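Local coordinates for protein CBIX (Paracoccus pantotrophus, PDB 4CCS) that probably inserts ferrous iron into sirohydrochlorin as the terminal enzyme of siroheme biosynthesis in denitrifying bacteria, at residues P32-P35 with Q36-V39; A42-M46 with P47-D51; L180-T183 with Q184-V188; G210-P213 with Q214-A217. All coordinates share one frame; numbering follows the deposited sequence.

From the N terminus the four local contacts follow in series, three at beta turns and one at a helix N-cap; none nests in or crosses another. Contact 1 closes the loop between helix 16-30 and strand 38-43, an edge strand of the first parallel sheet; contact 2 turns the chain at that strand's other end, about 21 Å away between centres. Contact 3 joins strand 175-179 of the second sheet to helix 184-189, and contact 4 turns the chain into helix 215-226. Contacts 3 and 4 meet through a probable hydrogen bond from Gly210 N to Phe181 O. Contacts 4 and 1 meet where Leu33 packs on Pro216 and Ala217, joining the last helix to the chain's first half.

Contact 1 (P32-P35 with Q36-V39); sequences PLVP and QACV
Val34 and Ala37 face each other at the ends of a type I beta turn that brings the chain from helix 16-30 into edge strand 38-43. Ala37 N donates to Val34 O at 3.1 Å, reaching the oxygen from above the carbonyl plane. The side chains follow suit: Val34 holds CG1 anti to its own N (chi1 -164°), which lays this methyl against Ala37 CB at 3.8 Å. Val39 comes in more loosely, its CG2 standing 4.4 Å from Val34 CB. Gln36 takes a folded shape. Its CG is wedged between N and C of its own backbone (chi1 61°), and the chain bends again at chi2 (-92°), so that the amide turns back over the start of the turn. There Gln36 OE1 rests 3.4 Å from Pro35 CD, and it also lies 3.8 Å from Val34 CG1, the glutamine side chain being set roughly perpendicular to the valine. Ala220 and Ile223 of helix 215-226 cover Val34. The chemistry is therefore divided: one backbone bond fixes the reversal, Val34 supplies a buried apolar face toward helix 215-226, and the exposed Gln36 amide touches Pro35 and Val34 by van der Waals contact.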
loop_
_atom_site.group_PDB
_atom_site.type_symbol
_atom_site.label_atom_id
_atom_site.label_comp_id
_atom_site.label_asym_id
_atom_site.label_seq_id
_atom_site.Cartn_x
_atom_site.Cartn_y
_atom_site.Cartn_z
ATOM N N PRO A 32 -13.170 -14.747 -4.401
ATOM C CA PRO A 32 -13.458 -15.589 -5.589
ATOM C C PRO A 32 -12.241 -15.960 -6.452
ATOM O O PRO A 32 -12.354 -16.826 -7.326
ATOM C CB PRO A 32 -14.479 -14.769 -6.375
ATOM C CG PRO A 32 -14.234 -13.366 -5.974
ATOM C CD PRO A 32 -13.831 -13.430 -4.537
ATOM N N LEU A 33 -11.077 -15.339 -6.173
ATOM C CA LEU A 33 -9.829 -15.564 -6.893
ATOM C C LEU A 33 -8.923 -16.609 -6.230
ATOM O O LEU A 33 -7.940 -17.020 -6.847
ATOM C CB LEU A 33 -9.088 -14.223 -7.122
ATOM C CG LEU A 33 -9.913 -13.059 -7.691
ATOM C CD1 LEU A 33 -9.103 -11.788 -7.722
ATOM C CD2 LEU A 33 -10.452 -13.369 -9.087
ATOM N N VAL A 34 -9.238 -17.033 -4.980
ATOM C CA VAL A 34 -8.495 -18.060 -4.225
ATOM C C VAL A 34 -9.517 -19.106 -3.686
ATOM O O VAL A 34 -9.724 -19.163 -2.472
ATOM C CB VAL A 34 -7.611 -17.494 -3.068
ATOM C CG1 VAL A 34 -6.583 -18.519 -2.591
ATOM C CG2 VAL A 34 -6.927 -16.199 -3.451
ATOM N N PRO A 35 -10.152 -19.932 -4.573
ATOM C CA PRO A 35 -11.159 -20.903 -4.112
ATOM C C PRO A 35 -10.675 -21.930 -3.081
ATOM O O PRO A 35 -11.477 -22.378 -2.265
ATOM C CB PRO A 35 -11.636 -21.573 -5.409
ATOM C CG PRO A 35 -11.300 -20.614 -6.488
ATOM C CD PRO A 35 -10.002 -20.005 -6.044
ATOM N N GLN A 36 -9.374 -22.267 -3.080
ATOM C CA GLN A 36 -8.787 -23.229 -2.142
ATOM C C GLN A 36 -8.616 -22.674 -0.705
ATOM O O GLN A 36 -8.170 -23.399 0.186
ATOM C CB GLN A 36 -7.461 -23.802 -2.691
ATOM C CG GLN A 36 -6.353 -22.764 -2.923
ATOM C CD GLN A 36 -6.321 -22.183 -4.326
ATOM O OE1 GLN A 36 -7.274 -21.546 -4.792
ATOM N NE2 GLN A 36 -5.189 -22.319 -5.010
ATOM N N ALA A 37 -8.981 -21.406 -0.479
ATOM C CA ALA A 37 -8.851 -20.777 0.834
ATOM C C ALA A 37 -10.098 -20.007 1.282
ATOM O O ALA A 37 -10.912 -19.615 0.448
ATOM C CB ALA A 37 -7.645 -19.836 0.827
ATOM N N CYS A 38 -10.216 -19.787 2.609
ATOM C CA CYS A 38 -11.280 -19.008 3.251
ATOM C C CYS A 38 -10.624 -17.664 3.586
ATOM O O CYS A 38 -9.838 -17.611 4.533
ATOM C CB CYS A 38 -11.767 -19.709 4.516
ATOM S SG CYS A 38 -12.372 -21.397 4.251
ATOM N N VAL A 39 -10.895 -16.624 2.803
ATOM C CA VAL A 39 -10.290 -15.292 2.939
ATOM C C VAL A 39 -11.188 -14.312 3.672
ATOM O O VAL A 39 -12.321 -14.088 3.257
ATOM C CB VAL A 39 -9.873 -14.731 1.548
ATOM C CG1 VAL A 39 -9.040 -13.446 1.687
ATOM C CG2 VAL A 39 -9.112 -15.781 0.733
#

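Contact 2 (A42-M46 with P47-D51); sequences ATLAM and PGALD
A run of three beta turns begins at the end of edge strand 38-43, with the side chain of Ala49 tucked back against the strand end and the first turn. The first turn, type I from Thr43 to Met46, is closed by Met46 N on Thr43 O and reinforced by an ST turn: Thr43 OG1 accepts from Ala45 N at 3.2 Å in a nearly straight bond (170°). The second is type II, from Met46 to Ala49, and its closing bond from Ala49 N to Met46 O is weak. A type I turn from Gly48 to Asp51 comes next. Ala49 CB rests against two carbonyl oxygens, 3.3 Å from Thr43 O and equally far from Met46 O, and its methyl also meets Ala42 CB at 4.2 Å. Ala49 O is buried here without a polar partner. Beyond it, Leu44 CD2 touches Leu50 CD1 at 4.1 Å, and both leucines reach Val8 of strand 4-9 and Arg77 of helix 68-80. Met46 sends CG out anti to its N (chi1 -168°), then bends at chi2 and chi3, placing SD beside the CD corner of the proline ring, 4.0 Å from Pro47 CD. Gln20 of helix 16-30 touches Met46, and its OE1 accepts from Thr43 N. Replacing Met46 by an alanine would probably open a gap beside Pro47 and deprive Gln20 of an apolar neighbour. The ST turn and consecutive beta turns thus begin the helix-free connection from edge strand 38-43 past strand 4-9 to strand 57-61 in the four-stranded parallel sheet.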
loop_
_atom_site.group_PDB
_atom_site.type_symbol
_atom_site.label_atom_id
_atom_site.label_comp_id
_atom_site.label_asym_id
_atom_site.label_seq_id
_atom_site.Cartn_x
_atom_site.Cartn_y
_atom_site.Cartn_z
ATOM N N ALA A 42 -9.382 -7.885 8.221
ATOM C CA ALA A 42 -9.346 -7.315 9.570
ATOM C C ALA A 42 -8.494 -6.060 9.639
ATOM O O ALA A 42 -7.475 -5.944 8.951
ATOM C CB ALA A 42 -8.802 -8.348 10.562
ATOM N N THR A 43 -8.906 -5.126 10.503
ATOM C CA THR A 43 -8.122 -3.933 10.798
ATOM C C THR A 43 -7.666 -4.057 12.230
ATOM O O THR A 43 -8.468 -4.425 13.095
ATOM C CB THR A 43 -8.873 -2.617 10.553
ATOM O OG1 THR A 43 -8.004 -1.565 10.997
ATOM C CG2 THR A 43 -10.212 -2.532 11.305
ATOM N N LEU A 44 -6.393 -3.729 12.489
ATOM C CA LEU A 44 -5.845 -3.763 13.842
ATOM C C LEU A 44 -6.468 -2.674 14.741
ATOM O O LEU A 44 -6.236 -2.691 15.952
ATOM C CB LEU A 44 -4.304 -3.721 13.832
ATOM C CG LEU A 44 -3.615 -4.928 13.157
ATOM C CD1 LEU A 44 -2.116 -4.747 13.117
ATOM C CD2 LEU A 44 -3.988 -6.259 13.836
ATOM N N ALA A 45 -7.302 -1.762 14.164
ATOM C CA ALA A 45 -8.016 -0.742 14.974
ATOM C C ALA A 45 -9.205 -1.404 15.708
ATOM O O ALA A 45 -9.744 -0.833 16.657
ATOM C CB ALA A 45 -8.524 0.398 14.086
ATOM N N MET A 46 -9.616 -2.608 15.260
ATOM C CA MET A 46 -10.744 -3.324 15.830
ATOM C C MET A 46 -10.253 -4.255 16.938
ATOM O O MET A 46 -9.352 -5.067 16.677
ATOM C CB MET A 46 -11.497 -4.091 14.712
ATOM C CG MET A 46 -12.846 -4.649 15.126
ATOM S SD MET A 46 -14.037 -3.385 15.634
ATOM C CE MET A 46 -14.694 -2.856 14.059
ATOM N N PRO A 47 -10.805 -4.137 18.189
ATOM C CA PRO A 47 -10.383 -5.076 19.237
ATOM C C PRO A 47 -10.834 -6.484 18.814
ATOM O O PRO A 47 -11.897 -6.640 18.192
ATOM C CB PRO A 47 -11.110 -4.587 20.510
ATOM C CG PRO A 47 -12.034 -3.515 20.073
ATOM C CD PRO A 47 -11.527 -2.985 18.767
ATOM N N GLY A 48 -9.987 -7.483 19.073
ATOM C CA GLY A 48 -10.289 -8.872 18.704
ATOM C C GLY A 48 -10.137 -9.139 17.200
ATOM O O GLY A 48 -10.692 -10.122 16.707
ATOM N N ALA A 49 -9.381 -8.275 16.480
ATOM C CA ALA A 49 -9.125 -8.374 15.026
ATOM C C ALA A 49 -8.576 -9.742 14.622
ATOM O O ALA A 49 -9.026 -10.319 13.632
ATOM C CB ALA A 49 -8.139 -7.291 14.594
ATOM N N LEU A 50 -7.610 -10.246 15.412
ATOM C CA LEU A 50 -6.880 -11.490 15.186
ATOM C C LEU A 50 -7.404 -12.727 15.916
ATOM O O LEU A 50 -6.765 -13.782 15.805
ATOM C CB LEU A 50 -5.397 -11.285 15.550
ATOM C CG LEU A 50 -4.637 -10.172 14.818
ATOM C CD1 LEU A 50 -3.321 -9.896 15.498
ATOM C CD2 LEU A 50 -4.440 -10.495 13.350
ATOM N N ASP A 51 -8.532 -12.645 16.652
ATOM C CA ASP A 51 -8.941 -13.855 17.371
ATOM C C ASP A 51 -9.615 -14.916 16.454
ATOM O O ASP A 51 -9.805 -16.047 16.901
ATOM C CB ASP A 51 -9.748 -13.578 18.656
ATOM C CG ASP A 51 -10.911 -12.617 18.589
ATOM O OD1 ASP A 51 -11.664 -12.664 17.589
ATOM O OD2 ASP A 51 -11.153 -11.916 19.593
#

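Contact 3 (L180-T183 with Q184-V188); sequences LFAT and QAEHV
Thr183 is the N-cap of helix 184-189, at the end of the short loop that follows strand 175-179, and is bound twice to Glu186. Thr183 OG1 accepts from Glu186 N at 3.2 Å (165°) and donates to Glu186 OE1 at 2.8 Å, on that oxygen's anti lone pair. With chi1 at 72°, the hydroxyl is turned back over the first helical turn, where both partners lie. The backbone adds His187 N to Thr183 O, at 3.2 Å. Glu186 OE1 also receives a weak bond from a water that accepts from Ala182 N at 2.8 Å, so loop and cap share one carboxylate oxygen. A valine in place of Thr183 would probably leave Glu186 N without its cap and Glu186 OE1 without its hydroxyl donor, the carboxylate being held less firmly. Phe181 packs against the first helical turn: His187 CA lies over its face in a CH-pi contact, and the imidazole edge meets that face in a T-shaped pair, centroids 5.5 Å apart, planes at 63°. Leu192 of helix 192-199 touches both side chains. The imidazole is held on the side away from Phe181, where His187 ND1 donates in its plane to Gln184 OE1 at 2.8 Å.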
loop_
_atom_site.group_PDB
_atom_site.type_symbol
_atom_site.label_atom_id
_atom_site.label_comp_id
_atom_site.label_asym_id
_atom_site.label_seq_id
_atom_site.Cartn_x
_atom_site.Cartn_y
_atom_site.Cartn_z
ATOM N N LEU A 180 1.550 6.120 -2.701
ATOM C CA LEU A 180 1.923 4.750 -2.438
ATOM C C LEU A 180 1.444 4.362 -1.041
ATOM O O LEU A 180 2.229 4.307 -0.098
ATOM C CB LEU A 180 3.443 4.587 -2.657
ATOM C CG LEU A 180 3.954 3.167 -2.828
ATOM C CD1 LEU A 180 3.626 2.649 -4.223
ATOM C CD2 LEU A 180 5.468 3.122 -2.579
ATOM N N PHE A 181 0.106 4.155 -0.919
ATOM C CA PHE A 181 -0.587 3.786 0.319
ATOM C C PHE A 181 -1.443 2.533 0.066
ATOM O O PHE A 181 -2.121 2.444 -0.963
ATOM C CB PHE A 181 -1.478 4.946 0.806
ATOM C CG PHE A 181 -0.713 6.137 1.347
ATOM C CD1 PHE A 181 -0.151 7.077 0.484
ATOM C CD2 PHE A 181 -0.522 6.297 2.715
ATOM C CE1 PHE A 181 0.588 8.160 0.983
ATOM C CE2 PHE A 181 0.185 7.401 3.216
ATOM C CZ PHE A 181 0.735 8.321 2.348
ATOM N N ALA A 182 -1.431 1.601 1.025
ATOM C CA ALA A 182 -2.171 0.342 0.932
ATOM C C ALA A 182 -3.656 0.488 1.260
ATOM O O ALA A 182 -4.450 -0.318 0.780
ATOM C CB ALA A 182 -1.536 -0.697 1.842
ATOM N N THR A 183 -4.035 1.482 2.103
ATOM C CA THR A 183 -5.445 1.688 2.482
ATOM C C THR A 183 -5.833 3.139 2.401
ATOM O O THR A 183 -4.973 4.015 2.555
ATOM C CB THR A 183 -5.752 1.172 3.912
ATOM O OG1 THR A 183 -5.161 2.034 4.897
ATOM C CG2 THR A 183 -5.342 -0.287 4.137
ATOM N N GLN A 184 -7.136 3.394 2.198
ATOM C CA GLN A 184 -7.669 4.755 2.172
ATOM C C GLN A 184 -7.510 5.420 3.551
ATOM O O GLN A 184 -7.140 6.589 3.600
ATOM C CB GLN A 184 -9.142 4.795 1.686
ATOM C CG GLN A 184 -9.721 6.227 1.553
ATOM C CD GLN A 184 -9.137 7.001 0.379
ATOM O OE1 GLN A 184 -8.049 7.579 0.451
ATOM N NE2 GLN A 184 -9.845 7.043 -0.741
ATOM N N ALA A 185 -7.724 4.671 4.659
ATOM C CA ALA A 185 -7.612 5.237 6.021
ATOM C C ALA A 185 -6.206 5.796 6.278
ATOM O O ALA A 185 -6.081 6.934 6.726
ATOM C CB ALA A 185 -7.991 4.200 7.077
ATOM N N GLU A 186 -5.148 5.045 5.897
ATOM C CA GLU A 186 -3.773 5.532 6.061
ATOM C C GLU A 186 -3.486 6.721 5.156
ATOM O O GLU A 186 -2.825 7.668 5.588
ATOM C CB GLU A 186 -2.758 4.416 5.844
ATOM C CG GLU A 186 -2.848 3.354 6.923
ATOM C CD GLU A 186 -2.120 2.092 6.536
ATOM O OE1 GLU A 186 -2.574 1.374 5.614
ATOM O OE2 GLU A 186 -1.064 1.841 7.144
ATOM N N HIS A 187 -4.002 6.689 3.917
ATOM C CA HIS A 187 -3.834 7.774 2.950
ATOM C C HIS A 187 -4.450 9.089 3.481
ATOM O O HIS A 187 -3.760 10.105 3.517
ATOM C CB HIS A 187 -4.469 7.403 1.601
ATOM C CG HIS A 187 -4.469 8.517 0.591
ATOM N ND1 HIS A 187 -5.652 8.998 0.039
ATOM C CD2 HIS A 187 -3.429 9.215 0.071
ATOM C CE1 HIS A 187 -5.289 9.955 -0.805
ATOM N NE2 HIS A 187 -3.963 10.121 -0.822
ATOM N N VAL A 188 -5.738 9.059 3.885
ATOM C CA VAL A 188 -6.481 10.241 4.375
ATOM C C VAL A 188 -5.783 10.879 5.586
ATOM O O VAL A 188 -5.627 12.102 5.614
ATOM C CB VAL A 188 -7.985 9.897 4.630
ATOM C CG1 VAL A 188 -8.714 11.019 5.378
ATOM C CG2 VAL A 188 -8.701 9.592 3.309
HETATM O O HOH W 1 -0.532 2.441 3.564
#

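Contact 4 (G210-P213 with Q214-A217); sequences GLAP and QVPA
This is a local turn contact at the entrance to helix 215-226: a type I beta turn from Ala212 to Val215 swings the chain from the loop after strand 204-205 into the last helix. Val215 N closes it by donating to Ala212 O at 3.2 Å (165°), from well above the carbonyl plane. Val215 carries the apolar side. Its CG1 is anti to the backbone N (chi1 169°), which leaves CG2 facing the loop, 4.0 Å from Ala212 CB and 3.7 Å from Gly210 O. Leu101 of helix 98-113 covers both Ala212 and Val215, burying this side of the turn. On the exposed side the Gln214 side chain runs along the Pro213 ring; the glutamine chain bends at chi2 and brings OE1 back to 3.8 Å from Pro213 CG. Pro216, having no N-H to offer, sets its CD 3.4 Å from Pro213 O, while its ring packs on Arg29 and Val30 of helix 16-30. The carbonyl of Pro213 is instead served by a water, which donates to Pro213 O at 2.8 Å and accepts from Ala217 N at 3.0 Å, bridging two residues four positions apart.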
loop_
_atom_site.group_PDB
_atom_site.type_symbol
_atom_site.label_atom_id
_atom_site.label_comp_id
_atom_site.label_asym_id
_atom_site.label_seq_id
_atom_site.Cartn_x
_atom_site.Cartn_y
_atom_site.Cartn_z
ATOM N N GLY A 210 -3.526 1.228 -3.235
ATOM C CA GLY A 210 -4.294 0.157 -2.574
ATOM C C GLY A 210 -5.752 0.028 -3.060
ATOM O O GLY A 210 -6.362 -1.030 -2.864
ATOM N N LEU A 211 -6.301 1.073 -3.692
ATOM C CA LEU A 211 -7.688 1.069 -4.196
ATOM C C LEU A 211 -7.807 0.643 -5.662
ATOM O O LEU A 211 -8.926 0.579 -6.180
ATOM C CB LEU A 211 -8.370 2.434 -4.002
ATOM C CG LEU A 211 -8.489 2.973 -2.567
ATOM C CD1 LEU A 211 -9.153 4.341 -2.571
ATOM C CD2 LEU A 211 -9.255 2.010 -1.651
ATOM N N ALA A 212 -6.672 0.351 -6.326
ATOM C CA ALA A 212 -6.671 -0.022 -7.747
ATOM C C ALA A 212 -7.471 -1.299 -8.034
ATOM O O ALA A 212 -7.484 -2.199 -7.201
ATOM C CB ALA A 212 -5.245 -0.157 -8.266
ATOM N N PRO A 213 -8.102 -1.407 -9.232
ATOM C CA PRO A 213 -8.896 -2.611 -9.542
ATOM C C PRO A 213 -8.099 -3.906 -9.583
ATOM O O PRO A 213 -8.657 -4.967 -9.302
ATOM C CB PRO A 213 -9.566 -2.295 -10.892
ATOM C CG PRO A 213 -9.004 -1.012 -11.368
ATOM C CD PRO A 213 -8.358 -0.314 -10.197
ATOM N N GLN A 214 -6.782 -3.834 -9.868
ATOM C CA GLN A 214 -5.954 -5.044 -9.955
ATOM C C GLN A 214 -5.397 -5.521 -8.614
ATOM O O GLN A 214 -4.751 -6.560 -8.591
ATOM C CB GLN A 214 -4.806 -4.875 -10.967
ATOM C CG GLN A 214 -5.259 -4.509 -12.373
ATOM C CD GLN A 214 -5.506 -3.029 -12.595
ATOM O OE1 GLN A 214 -5.435 -2.198 -11.678
ATOM N NE2 GLN A 214 -5.864 -2.660 -13.817
ATOM N N VAL A 215 -5.612 -4.767 -7.508
ATOM C CA VAL A 215 -5.078 -5.167 -6.202
ATOM C C VAL A 215 -5.624 -6.548 -5.737
ATOM O O VAL A 215 -4.806 -7.364 -5.331
ATOM C CB VAL A 215 -5.234 -4.059 -5.117
ATOM C CG1 VAL A 215 -4.928 -4.601 -3.718
ATOM C CG2 VAL A 215 -4.349 -2.855 -5.441
ATOM N N PRO A 216 -6.956 -6.830 -5.794
ATOM C CA PRO A 216 -7.416 -8.167 -5.361
ATOM C C PRO A 216 -6.699 -9.337 -6.075
ATOM O O PRO A 216 -6.276 -10.268 -5.405
ATOM C CB PRO A 216 -8.921 -8.138 -5.637
ATOM C CG PRO A 216 -9.279 -6.696 -5.523
ATOM C CD PRO A 216 -8.108 -5.960 -6.112
ATOM N N ALA A 217 -6.483 -9.239 -7.402
ATOM C CA ALA A 217 -5.788 -10.286 -8.178
ATOM C C ALA A 217 -4.332 -10.417 -7.756
ATOM O O ALA A 217 -3.842 -11.531 -7.601
ATOM C CB ALA A 217 -5.892 -9.997 -9.670
HETATM O O HOH W 2 -8.419 -7.723 -9.187
#